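Local coordinates for integron gene cassette protein HFX_CASS2 (Uncultured bacterium, PDB 3FXH) that is of unknown function but is an all-helical protein, encoded by a mobile integron gene cassette, that assembles from two copies of its chain, at residues 104-107 with 108-111. Residues are numbered along the deposited sequence; the frame is centred on the assembly and turned at random.
Sequences TVVM and EDFG
Asp109 folds back on Val106 and binds it twice, once through its side chain and once through its backbone. The amide N of Val106 donates to Asp109 OD2 at 3.0 Å, reaching the oxygen from above the carboxylate plane, 46° out of it. In return Asp109 N donates to Val106 O over 2.9 Å. OD2 is gripped a second time by a water that also donates to Thr104 O, a bridge that ties the carboxylate to the chain ahead of Val106. With CG anti to its own carbonyl carbon (chi1 -78°), Asp109 turns its acid back along the preceding residues, where OD2 also lies 3.3 Å from Val105 CA. Next to this polar patch, Val105 meets Phe110: its CG2 sits in the plane of the ring at the edge, 3.8 Å from CE2. The bond from Asp109 N to Val106 O, three residues apart, is the kind that builds a 3-10 turn, and the Asp109 carboxylate adds a side-chain acceptor for Val106 N at the start of this short turn, in the loop between helices 88-102 and 116-131. The turn continues as Phe110 N donates to Met107 O at 3.0 Å and Gly111 N to Glu108 O. Glu108, bent at chi2 (80°), brings OE1 within 3.6 Å of Val106 CG2, while its carboxylate forms salt bridges with Arg50 through OE1 and with Lys113 through OE2. Replacing Glu108 with an alanine would probably leave Arg50 and Lys113 without the carboxylate they share, and Val106 CG2 without its neighbour OE1. Farther out, Val105 rests on Ile123, and Met107, a selenomethionine, joins Phe110 against Leu119, so the apolar side of the turn lies on helix 116-131. Gly111 O accepts a hydrogen bond from Arg40 of the second subunit.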
ATOM      1  N   THR A 104      -6.699   8.671  15.353  1.00 39.30           N
ATOM      2  CA  THR A 104      -7.452   9.749  14.705  1.00 45.91           C
ATOM      3  C   THR A 104      -8.210   9.331  13.446  1.00 38.11           C
ATOM      4  O   THR A 104      -9.096  10.055  12.995  1.00 41.70           O
ATOM      5  CB  THR A 104      -6.555  10.953  14.351  1.00 50.10           C
ATOM      6  OG1 THR A 104      -5.614  10.568  13.342  1.00 53.12           O
ATOM      7  CG2 THR A 104      -5.814  11.456  15.581  1.00 58.40           C
ATOM      8  N   VAL A 105      -7.865   8.185  12.865  1.00 33.70           N
ATOM      9  CA  VAL A 105      -8.617   7.700  11.713  1.00 36.32           C
ATOM     10  C   VAL A 105      -9.384   6.427  12.024  1.00 34.78           C
ATOM     11  O   VAL A 105      -9.103   5.754  13.009  1.00 37.99           O
ATOM     12  CB  VAL A 105      -7.717   7.488  10.473  1.00 29.11           C
ATOM     13  CG1 VAL A 105      -7.002   8.801  10.128  1.00 39.03           C
ATOM     14  CG2 VAL A 105      -6.707   6.344  10.717  1.00 23.04           C
ATOM     15  N   VAL A 106     -10.364   6.116  11.183  1.00 32.35           N
ATOM     16  CA  VAL A 106     -11.086   4.849  11.262  1.00 33.54           C
ATOM     17  C   VAL A 106     -11.257   4.240   9.878  1.00 33.03           C
ATOM     18  O   VAL A 106     -10.980   4.882   8.860  1.00 33.39           O
ATOM     19  CB  VAL A 106     -12.481   5.017  11.874  1.00 35.56           C
ATOM     20  CG1 VAL A 106     -12.371   5.495  13.309  1.00 33.72           C
ATOM     21  CG2 VAL A 106     -13.325   5.958  11.014  1.00 34.24           C
HETATM   22  N   MSE A 107     -11.697   2.986   9.853  1.00 33.43           N
HETATM   23  CA  MSE A 107     -11.883   2.250   8.612  1.00 30.68           C
HETATM   24  C   MSE A 107     -12.557   3.098   7.542  1.00 33.08           C
HETATM   25  O   MSE A 107     -12.118   3.142   6.393  1.00 28.93           O
HETATM   26  CB  MSE A 107     -12.733   1.003   8.869  1.00 29.48           C
HETATM   27  CG  MSE A 107     -12.142   0.064   9.872  1.00 32.02           C
HETATM   28 SE   MSE A 107     -10.689  -0.950   9.084  0.80 35.74          SE
HETATM   29  CE  MSE A 107     -11.771  -2.213   8.066  1.00 37.63           C
ATOM     30  N   GLU A 108     -13.640   3.765   7.930  1.00 28.27           N
ATOM     31  CA  GLU A 108     -14.489   4.448   6.967  1.00 38.28           C
ATOM     32  C   GLU A 108     -13.815   5.658   6.341  1.00 39.28           C
ATOM     33  O   GLU A 108     -14.261   6.152   5.310  1.00 34.35           O
ATOM     34  CB  GLU A 108     -15.812   4.862   7.624  1.00 41.80           C
ATOM     35  CG  GLU A 108     -16.777   3.712   7.855  1.00 44.75           C
ATOM     36  CD  GLU A 108     -16.452   2.901   9.092  1.00 48.01           C
ATOM     37  OE1 GLU A 108     -15.546   3.303   9.859  1.00 39.33           O
ATOM     38  OE2 GLU A 108     -17.114   1.860   9.300  1.00 54.07           O
ATOM     39  N   ASP A 109     -12.749   6.140   6.978  1.00 42.34           N
ATOM     40  CA  ASP A 109     -12.020   7.299   6.477  1.00 39.43           C
ATOM     41  C   ASP A 109     -11.295   6.926   5.194  1.00 37.25           C
ATOM     42  O   ASP A 109     -10.897   7.792   4.424  1.00 39.21           O
ATOM     43  CB  ASP A 109     -11.005   7.799   7.516  1.00 41.67           C
ATOM     44  CG  ASP A 109     -11.641   8.600   8.639  1.00 41.80           C
ATOM     45  OD1 ASP A 109     -12.718   9.191   8.439  1.00 38.02           O
ATOM     46  OD2 ASP A 109     -11.045   8.650   9.730  1.00 42.73           O
ATOM     47  N   PHE A 110     -11.114   5.625   4.976  1.00 29.60           N
ATOM     48  CA  PHE A 110     -10.490   5.135   3.762  1.00 26.83           C
ATOM     49  C   PHE A 110     -11.429   4.232   2.955  1.00 27.26           C
ATOM     50  O   PHE A 110     -11.006   3.480   2.057  1.00 26.08           O
ATOM     51  CB  PHE A 110      -9.169   4.453   4.105  1.00 23.49           C
ATOM     52  CG  PHE A 110      -8.218   5.353   4.850  1.00 25.19           C
ATOM     53  CD1 PHE A 110      -7.415   6.247   4.162  1.00 28.71           C
ATOM     54  CD2 PHE A 110      -8.154   5.330   6.238  1.00 33.05           C
ATOM     55  CE1 PHE A 110      -6.540   7.085   4.845  1.00 29.77           C
ATOM     56  CE2 PHE A 110      -7.285   6.164   6.923  1.00 30.90           C
ATOM     57  CZ  PHE A 110      -6.483   7.050   6.227  1.00 30.37           C
ATOM     58  N   GLY A 111     -12.722   4.341   3.261  1.00 32.94           N
ATOM     59  CA  GLY A 111     -13.735   3.610   2.527  1.00 32.56           C
ATOM     60  C   GLY A 111     -13.698   2.110   2.744  1.00 29.91           C
ATOM     61  O   GLY A 111     -14.120   1.347   1.877  1.00 32.85           O
TER
HETATM   62  O   HOH W   1     -11.869   9.900  11.952  1.00 44.36           O